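Local coordinates for transcriptional regulator, TetR family (PDB 3C2B), which probably binds cis-regulatory DNA and regulates transcription, as a dimeric member of the TetR family, at residues G57-L62 against I117-R122; P87-H92 against E208-E213; Y169-S174 against V198-T203. All coordinates share one frame; numbering follows the deposited sequence.

Contact 1. Residues G57-L62 against I117-R122; sequences GDRDGL and IGQASR
Arg-59 and Asp-60 reach from the start of helix 59-71 to the amide of Gln-119, near the end of helix 107-120. Before them Gly-57, with positive phi, closes the preceding helix, and Asp-58 is the N-cap of the next, its OD2 taking a weak capping bond from Asp-60 N (3.3 Å). Arg-59 follows in the first turn. Its chain leaves with CG anti to the backbone N (chi1 157°), then bends at chi2 and chi3, which carries the guanidinium out to Gln-119. There NH2 lies near both amide heteroatoms, 3.8 Å from Gln-119 OE1 and 3.9 Å from Gln-119 NE2, with OE1 at the guanidinium edge and the two planes 56° apart. The firmer partner of the arginine is Glu-33, which forms a salt bridge with NH1. Next in sequence, Asp-60 brings OD2 to 4.1 Å from Gln-119 NE2. No hydrogen bond spans the segments, and the result is a polar surface contact of 85 Å². In the fold it joins the helix that follows the predicted helix-turn-helix to helix 107-120 of the C-terminal region, whose Ile-117 and Ala-120 pack on Leu-182 and Leu-181 of the second subunit.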
loop_
_atom_site.group_PDB
_atom_site.type_symbol
_atom_site.label_atom_id
_atom_site.label_comp_id
_atom_site.label_asym_id
_atom_site.label_seq_id
_atom_site.Cartn_x
_atom_site.Cartn_y
_atom_site.Cartn_z
ATOM N N GLY A 57 -27.804 -13.127 4.303
ATOM C CA GLY A 57 -27.415 -14.430 3.759
ATOM C C GLY A 57 -26.526 -15.193 4.726
ATOM O O GLY A 57 -26.993 -15.644 5.767
ATOM N N ASP A 58 -25.246 -15.333 4.386
ATOM C CA ASP A 58 -24.274 -16.032 5.237
ATOM C C ASP A 58 -23.221 -15.071 5.808
ATOM O O ASP A 58 -23.379 -13.853 5.733
ATOM C CB ASP A 58 -23.611 -17.186 4.463
ATOM C CG ASP A 58 -23.333 -16.838 3.003
ATOM O OD1 ASP A 58 -24.270 -16.935 2.183
ATOM O OD2 ASP A 58 -22.181 -16.480 2.669
ATOM N N ARG A 59 -22.159 -15.622 6.392
ATOM C CA ARG A 59 -21.021 -14.828 6.847
ATOM C C ARG A 59 -20.503 -13.943 5.710
ATOM O O ARG A 59 -20.379 -12.732 5.875
ATOM C CB ARG A 59 -19.926 -15.745 7.425
ATOM C CG ARG A 59 -18.454 -15.223 7.457
ATOM C CD ARG A 59 -18.285 -13.849 8.122
ATOM N NE ARG A 59 -17.259 -13.784 9.173
ATOM C CZ ARG A 59 -15.932 -13.723 8.998
ATOM N NH1 ARG A 59 -15.153 -13.644 10.066
ATOM N NH2 ARG A 59 -15.367 -13.745 7.791
ATOM N N ASP A 60 -20.242 -14.550 4.552
ATOM C CA ASP A 60 -19.692 -13.834 3.396
ATOM C C ASP A 60 -20.600 -12.702 2.890
ATOM O O ASP A 60 -20.118 -11.681 2.394
ATOM C CB ASP A 60 -19.335 -14.813 2.266
ATOM C CG ASP A 60 -17.912 -15.380 2.390
ATOM O OD1 ASP A 60 -17.244 -15.513 1.342
ATOM O OD2 ASP A 60 -17.460 -15.692 3.522
ATOM N N GLY A 61 -21.909 -12.883 3.026
ATOM C CA GLY A 61 -22.868 -11.838 2.673
ATOM C C GLY A 61 -22.910 -10.707 3.691
ATOM O O GLY A 61 -23.207 -9.568 3.344
ATOM N N LEU A 62 -22.627 -11.022 4.954
ATOM C CA LEU A 62 -22.633 -10.019 6.010
ATOM C C LEU A 62 -21.479 -9.056 5.792
ATOM O O LEU A 62 -21.643 -7.843 5.898
ATOM C CB LEU A 62 -22.526 -10.682 7.391
ATOM C CG LEU A 62 -22.051 -9.863 8.603
ATOM C CD1 LEU A 62 -22.928 -8.626 8.878
ATOM C CD2 LEU A 62 -21.983 -10.749 9.835
ATOM N N ILE A 117 -8.464 -7.770 2.789
ATOM C CA ILE A 117 -7.125 -8.314 2.558
ATOM C C ILE A 117 -6.898 -9.722 3.160
ATOM O O ILE A 117 -6.379 -10.628 2.480
ATOM C CB ILE A 117 -5.987 -7.272 2.942
ATOM C CG1 ILE A 117 -5.946 -6.145 1.895
ATOM C CG2 ILE A 117 -4.625 -7.990 3.128
ATOM C CD1 ILE A 117 -5.183 -4.797 2.277
ATOM N N GLY A 118 -7.310 -9.907 4.414
ATOM C CA GLY A 118 -7.253 -11.200 5.056
ATOM C C GLY A 118 -8.099 -12.264 4.375
ATOM O O GLY A 118 -7.803 -13.440 4.506
ATOM N N GLN A 119 -9.144 -11.867 3.642
ATOM C CA GLN A 119 -10.021 -12.846 2.956
ATOM C C GLN A 119 -9.458 -13.247 1.591
ATOM O O GLN A 119 -9.678 -14.377 1.136
ATOM C CB GLN A 119 -11.449 -12.296 2.746
ATOM C CG GLN A 119 -12.256 -12.006 4.009
ATOM C CD GLN A 119 -12.732 -13.261 4.733
ATOM O OE1 GLN A 119 -12.149 -13.661 5.743
ATOM N NE2 GLN A 119 -13.804 -13.885 4.221
ATOM N N ALA A 120 -8.736 -12.311 0.965
ATOM C CA ALA A 120 -8.343 -12.371 -0.449
ATOM C C ALA A 120 -7.559 -13.614 -0.865
ATOM O O ALA A 120 -7.730 -14.128 -1.976
ATOM C CB ALA A 120 -7.577 -11.108 -0.829
ATOM N N SER A 121 -6.685 -14.074 0.021
ATOM C CA SER A 121 -5.929 -15.306 -0.182
ATOM C C SER A 121 -6.883 -16.521 -0.188
ATOM O O SER A 121 -7.126 -17.138 0.856
ATOM C CB SER A 121 -4.840 -15.422 0.899
ATOM O OG SER A 121 -5.168 -14.655 2.059
ATOM N N ARG A 122 -7.408 -16.835 -1.383
ATOM C CA ARG A 122 -8.600 -17.695 -1.583
ATOM C C ARG A 122 -9.832 -17.247 -0.782
ATOM O O ARG A 122 -10.637 -16.434 -1.252
ATOM C CB ARG A 122 -8.302 -19.182 -1.320
ATOM C CG ARG A 122 -7.048 -19.699 -2.023
ATOM C CD ARG A 122 -6.942 -21.236 -2.052
ATOM N NE ARG A 122 -5.562 -21.665 -2.309
ATOM C CZ ARG A 122 -4.892 -21.473 -3.455
ATOM N NH1 ARG A 122 -5.460 -20.849 -4.493
ATOM N NH2 ARG A 122 -3.633 -21.902 -3.565
#

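Contact 2. Residues P87-H92 against E208-E213; sequences PQLADH and EKVHSE
Leu-89 and Val-210 form the apolar part of this contact between helix 86-104 and the short C-terminal helix 208-214. Leu-89 CD1 meets Val-210 CG2 at 4.4 Å, a light touch between two buried side chains. Tyr-155, from a loop, packs on both, while Val-84 covers Leu-89 as well. The more exposed side holds Pro-87 and Glu-213. Here the glutamate runs out with CG anti to its backbone nitrogen (chi1 178°) and stays extended beyond; the extended chain crosses Pro-87 at about a right angle, and OE2 ends 3.7 Å from Pro-87 CD. No hydrogen bond spans the two segments, yet the carboxylate is well occupied: OE1 is hydrogen-bonded to Tyr-155 OH, and OE2 accepts from Ala-86 N in the first turn of helix 86-104. On the far, solvent-facing side of helix 208-214, Ser-212 OG donates back to Glu-208 O (3.1 Å), an oxygen that also receives Ser-212 N. The chemistry is therefore divided, weak apolar contact inside and a carboxylate bridge outside. A negative group bound at the N-terminal end of helix 86-104 would probably be stabilised by the helix dipole, and Tyr-155 ties the polar and apolar halves together.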
loop_
_atom_site.group_PDB
_atom_site.type_symbol
_atom_site.label_atom_id
_atom_site.label_comp_id
_atom_site.label_asym_id
_atom_site.label_seq_id
_atom_site.Cartn_x
_atom_site.Cartn_y
_atom_site.Cartn_z
ATOM N N PRO A 87 -3.780 28.985 -10.052
ATOM C CA PRO A 87 -3.910 28.923 -8.567
ATOM C C PRO A 87 -5.066 28.030 -8.081
ATOM O O PRO A 87 -4.902 27.321 -7.098
ATOM C CB PRO A 87 -4.219 30.373 -8.159
ATOM C CG PRO A 87 -3.902 31.221 -9.354
ATOM C CD PRO A 87 -3.900 30.368 -10.572
ATOM N N GLN A 88 -6.239 28.120 -8.727
ATOM C CA GLN A 88 -7.358 27.229 -8.430
ATOM C C GLN A 88 -6.956 25.763 -8.633
ATOM O O GLN A 88 -7.318 24.899 -7.828
ATOM C CB GLN A 88 -8.506 27.476 -9.372
ATOM C CG GLN A 88 -9.641 28.267 -8.887
ATOM C CD GLN A 88 -10.590 28.524 -10.049
ATOM O OE1 GLN A 88 -10.273 29.290 -10.951
ATOM N NE2 GLN A 88 -11.728 27.833 -10.059
ATOM N N LEU A 89 -6.269 25.487 -9.737
ATOM C CA LEU A 89 -5.833 24.133 -10.026
ATOM C C LEU A 89 -4.917 23.629 -8.913
ATOM O O LEU A 89 -5.143 22.549 -8.367
ATOM C CB LEU A 89 -5.091 24.077 -11.352
ATOM C CG LEU A 89 -5.028 22.773 -12.173
ATOM C CD1 LEU A 89 -3.636 22.520 -12.775
ATOM C CD2 LEU A 89 -5.601 21.543 -11.497
ATOM N N ALA A 90 -3.900 24.427 -8.570
ATOM C CA ALA A 90 -2.914 24.049 -7.571
ATOM C C ALA A 90 -3.599 23.794 -6.230
ATOM O O ALA A 90 -3.349 22.788 -5.572
ATOM C CB ALA A 90 -1.818 25.146 -7.438
ATOM N N ASP A 91 -4.474 24.721 -5.856
ATOM C CA ASP A 91 -5.242 24.642 -4.614
ATOM C C ASP A 91 -6.100 23.412 -4.560
ATOM O O ASP A 91 -6.074 22.738 -3.557
ATOM C CB ASP A 91 -6.126 25.905 -4.380
ATOM C CG ASP A 91 -5.304 27.136 -3.995
ATOM O OD1 ASP A 91 -4.060 27.019 -3.831
ATOM O OD2 ASP A 91 -5.898 28.221 -3.860
ATOM N N HIS A 92 -6.891 23.163 -5.616
ATOM C CA HIS A 92 -7.736 21.959 -5.710
ATOM C C HIS A 92 -6.930 20.666 -5.594
ATOM O O HIS A 92 -7.377 19.669 -4.995
ATOM C CB HIS A 92 -8.480 21.933 -7.039
ATOM C CG HIS A 92 -9.653 22.864 -7.097
ATOM N ND1 HIS A 92 -10.535 23.011 -6.053
ATOM C CD2 HIS A 92 -10.125 23.650 -8.097
ATOM C CE1 HIS A 92 -11.492 23.861 -6.398
ATOM N NE2 HIS A 92 -11.273 24.254 -7.639
ATOM N N GLU A 208 4.452 24.856 -19.370
ATOM C CA GLU A 208 5.013 26.186 -19.212
ATOM C C GLU A 208 3.998 27.252 -18.724
ATOM O O GLU A 208 4.340 28.100 -17.900
ATOM C CB GLU A 208 5.669 26.564 -20.531
ATOM C CG GLU A 208 6.161 27.979 -20.629
ATOM C CD GLU A 208 7.483 28.077 -21.368
ATOM O OE1 GLU A 208 7.831 27.119 -22.134
ATOM O OE2 GLU A 208 8.174 29.107 -21.156
ATOM N N LYS A 209 2.761 27.190 -19.211
ATOM C CA LYS A 209 1.664 28.080 -18.764
ATOM C C LYS A 209 1.399 27.993 -17.251
ATOM O O LYS A 209 1.290 29.035 -16.595
ATOM C CB LYS A 209 0.363 27.760 -19.520
ATOM C CG LYS A 209 -0.759 28.806 -19.389
ATOM C CD LYS A 209 -2.034 28.358 -20.106
ATOM C CE LYS A 209 -3.117 29.428 -20.053
ATOM N NZ LYS A 209 -4.511 28.853 -20.095
ATOM N N VAL A 210 1.278 26.775 -16.702
ATOM C CA VAL A 210 0.982 26.627 -15.278
ATOM C C VAL A 210 2.101 27.208 -14.406
ATOM O O VAL A 210 1.822 27.870 -13.425
ATOM C CB VAL A 210 0.612 25.179 -14.881
ATOM C CG1 VAL A 210 1.865 24.306 -14.690
ATOM C CG2 VAL A 210 -0.228 25.174 -13.603
ATOM N N HIS A 211 3.356 26.999 -14.801
ATOM C CA HIS A 211 4.511 27.449 -14.023
ATOM C C HIS A 211 4.712 28.970 -14.094
ATOM O O HIS A 211 4.959 29.626 -13.069
ATOM C CB HIS A 211 5.780 26.699 -14.443
ATOM C CG HIS A 211 5.737 25.218 -14.147
ATOM N ND1 HIS A 211 5.435 24.711 -12.899
ATOM C CD2 HIS A 211 5.971 24.146 -14.940
ATOM C CE1 HIS A 211 5.455 23.390 -12.945
ATOM N NE2 HIS A 211 5.782 23.023 -14.171
ATOM N N SER A 212 4.597 29.540 -15.292
ATOM C CA SER A 212 4.788 30.981 -15.414
ATOM C C SER A 212 3.585 31.765 -14.845
ATOM O O SER A 212 3.737 32.897 -14.400
ATOM C CB SER A 212 5.151 31.383 -16.842
ATOM O OG SER A 212 4.082 31.136 -17.727
ATOM N N GLU A 213 2.405 31.144 -14.817
ATOM C CA GLU A 213 1.243 31.763 -14.174
ATOM C C GLU A 213 1.276 31.658 -12.646
ATOM O O GLU A 213 0.944 32.617 -11.966
ATOM C CB GLU A 213 -0.071 31.201 -14.718
ATOM C CG GLU A 213 -1.304 31.788 -14.031
ATOM C CD GLU A 213 -2.589 31.446 -14.734
ATOM O OE1 GLU A 213 -2.523 31.181 -15.960
ATOM O OE2 GLU A 213 -3.650 31.453 -14.059
#

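Contact 3. Residues Y169-S174 against V198-T203; sequences YGLIVS and VVAFLT
Leu-171 CD1 is the point of closest approach between segments 169-174 and 198-203, on helices 161-173 and 190-205. The methyl group sits 3.8 Å from Ala-200 CB and 3.9 Å from Phe-201 N, and so rests against both the small side chain and the backbone next to it. With CG beside the backbone N (chi1 -66°) the side chain heads for the other helix, and chi2 of 169° extends CD1 across; the CA atoms of Leu-171 and Ala-200 lie only 7.5 Å apart. The alanine, with nothing beyond CB, lets the leucine come near the helix surface. Around this first shell, Leu-204 of helix 190-205 also touches Leu-171, and Phe-201 turns its ring to meet Phe-168 and Tyr-205. Further along helix 190-205, Thr-203 OG1 donates to Val-199 O (2.9 Å), and the hydroxyl and Thr-203 N reach that oxygen from opposite faces of its carbonyl plane. Leu-171 also packs on Leu-171 of the second subunit, whose Arg-166 hydrogen-bonds Leu-171 O through NH1 and Ile-172 O through NH2. Both helices touch that subunit, consistent with the four-helix-bundle dimer interface of the TetR family. The side-chain contact is apolar, with no hydrogen bond between the segments. One leucine thus serves packing within the subunit and between subunits, while its carbonyl is held by an arginine of the partner chain.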
loop_
_atom_site.group_PDB
_atom_site.type_symbol
_atom_site.label_atom_id
_atom_site.label_comp_id
_atom_site.label_asym_id
_atom_site.label_seq_id
_atom_site.Cartn_x
_atom_site.Cartn_y
_atom_site.Cartn_z
ATOM N N TYR A 169 -1.028 9.623 -7.414
ATOM C CA TYR A 169 -1.474 8.833 -6.274
ATOM C C TYR A 169 -0.251 8.294 -5.553
ATOM O O TYR A 169 -0.186 8.328 -4.315
ATOM C CB TYR A 169 -2.390 7.705 -6.780
ATOM C CG TYR A 169 -3.067 6.894 -5.694
ATOM C CD1 TYR A 169 -2.356 6.013 -4.881
ATOM C CD2 TYR A 169 -4.429 7.020 -5.493
ATOM C CE1 TYR A 169 -3.023 5.293 -3.876
ATOM C CE2 TYR A 169 -5.101 6.280 -4.519
ATOM C CZ TYR A 169 -4.411 5.457 -3.725
ATOM O OH TYR A 169 -5.140 4.768 -2.813
ATOM N N GLY A 170 0.708 7.756 -6.308
ATOM C CA GLY A 170 1.916 7.178 -5.677
ATOM C C GLY A 170 2.730 8.265 -4.974
ATOM O O GLY A 170 3.297 8.056 -3.886
ATOM N N LEU A 171 2.788 9.441 -5.586
ATOM C CA LEU A 171 3.455 10.603 -4.961
ATOM C C LEU A 171 2.801 11.071 -3.656
ATOM O O LEU A 171 3.499 11.443 -2.709
ATOM C CB LEU A 171 3.592 11.790 -5.925
ATOM C CG LEU A 171 4.519 11.592 -7.153
ATOM C CD1 LEU A 171 4.326 12.749 -8.162
ATOM C CD2 LEU A 171 6.038 11.517 -6.762
ATOM N N ILE A 172 1.478 11.118 -3.609
ATOM C CA ILE A 172 0.800 11.481 -2.369
ATOM C C ILE A 172 1.016 10.417 -1.261
ATOM O O ILE A 172 1.414 10.751 -0.145
ATOM C CB ILE A 172 -0.711 11.675 -2.630
ATOM C CG1 ILE A 172 -0.938 12.796 -3.678
ATOM C CG2 ILE A 172 -1.453 11.928 -1.311
ATOM C CD1 ILE A 172 -2.339 12.708 -4.297
ATOM N N VAL A 173 0.781 9.149 -1.604
ATOM C CA VAL A 173 0.573 8.073 -0.643
ATOM C C VAL A 173 1.882 7.241 -0.419
ATOM O O VAL A 173 2.102 6.718 0.664
ATOM C CB VAL A 173 -0.565 7.119 -1.137
ATOM C CG1 VAL A 173 -0.766 5.905 -0.169
ATOM C CG2 VAL A 173 -1.892 7.871 -1.230
ATOM N N SER A 174 2.723 7.128 -1.453
ATOM C CA SER A 174 3.817 6.124 -1.442
ATOM C C SER A 174 3.395 4.826 -0.729
ATOM O O SER A 174 2.348 4.261 -1.045
ATOM C CB SER A 174 5.076 6.762 -0.846
ATOM O OG SER A 174 6.151 5.872 -0.850
ATOM N N VAL A 198 1.913 17.837 -4.788
ATOM C CA VAL A 198 1.448 18.770 -5.804
ATOM C C VAL A 198 2.608 19.423 -6.534
ATOM O O VAL A 198 2.549 19.492 -7.773
ATOM C CB VAL A 198 0.406 19.791 -5.260
ATOM C CG1 VAL A 198 0.018 20.841 -6.332
ATOM C CG2 VAL A 198 -0.851 19.043 -4.867
ATOM N N VAL A 199 3.653 19.858 -5.803
ATOM C CA VAL A 199 4.899 20.373 -6.430
ATOM C C VAL A 199 5.513 19.330 -7.397
ATOM O O VAL A 199 5.822 19.646 -8.555
ATOM C CB VAL A 199 5.965 20.860 -5.376
ATOM C CG1 VAL A 199 7.270 21.282 -6.026
ATOM C CG2 VAL A 199 5.424 22.051 -4.582
ATOM N N ALA A 200 5.656 18.089 -6.928
ATOM C CA ALA A 200 6.168 16.990 -7.757
ATOM C C ALA A 200 5.255 16.703 -9.012
ATOM O O ALA A 200 5.735 16.617 -10.140
ATOM C CB ALA A 200 6.369 15.715 -6.888
ATOM N N PHE A 201 3.965 16.541 -8.792
ATOM C CA PHE A 201 2.996 16.344 -9.886
ATOM C C PHE A 201 3.066 17.434 -10.972
ATOM O O PHE A 201 3.012 17.142 -12.171
ATOM C CB PHE A 201 1.579 16.250 -9.308
ATOM C CG PHE A 201 0.515 15.944 -10.344
ATOM C CD1 PHE A 201 0.471 14.712 -10.979
ATOM C CD2 PHE A 201 -0.410 16.910 -10.721
ATOM C CE1 PHE A 201 -0.524 14.441 -11.953
ATOM C CE2 PHE A 201 -1.379 16.640 -11.700
ATOM C CZ PHE A 201 -1.428 15.408 -12.309
ATOM N N LEU A 202 3.253 18.680 -10.558
ATOM C CA LEU A 202 3.303 19.820 -11.477
ATOM C C LEU A 202 4.634 19.905 -12.228
ATOM O O LEU A 202 4.686 20.344 -13.377
ATOM C CB LEU A 202 2.969 21.123 -10.727
ATOM C CG LEU A 202 1.491 21.255 -10.287
ATOM C CD1 LEU A 202 1.199 22.620 -9.631
ATOM C CD2 LEU A 202 0.491 21.042 -11.457
ATOM N N THR A 203 5.715 19.479 -11.577
ATOM C CA THR A 203 6.985 19.279 -12.249
ATOM C C THR A 203 6.850 18.248 -13.370
ATOM O O THR A 203 7.335 18.458 -14.470
ATOM C CB THR A 203 8.071 18.869 -11.253
ATOM O OG1 THR A 203 8.181 19.896 -10.265
ATOM C CG2 THR A 203 9.416 18.703 -11.957
#

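The three contacts are spread along an elongated, all-helical chain. Contact 1 lies on one side of the chain's centre, joining the probable DNA-binding end to helix 107-120; contacts 2 and 3 lie on the other. The centre of contact 1 is about 45 Å from that of contact 2 and about 34 Å from that of contact 3. The first segment of contact 2 falls between the two of contact 1, and its second comes after both segments of contact 3. Contacts 2 and 3, with centres about 15 Å apart, touch through His-211 NE2 and Leu-202 O, 3.0 Å apart, where helices 190-205 and 208-214 succeed each other. The second subunit touches segment 117-122 and contact 3, but not contact 2.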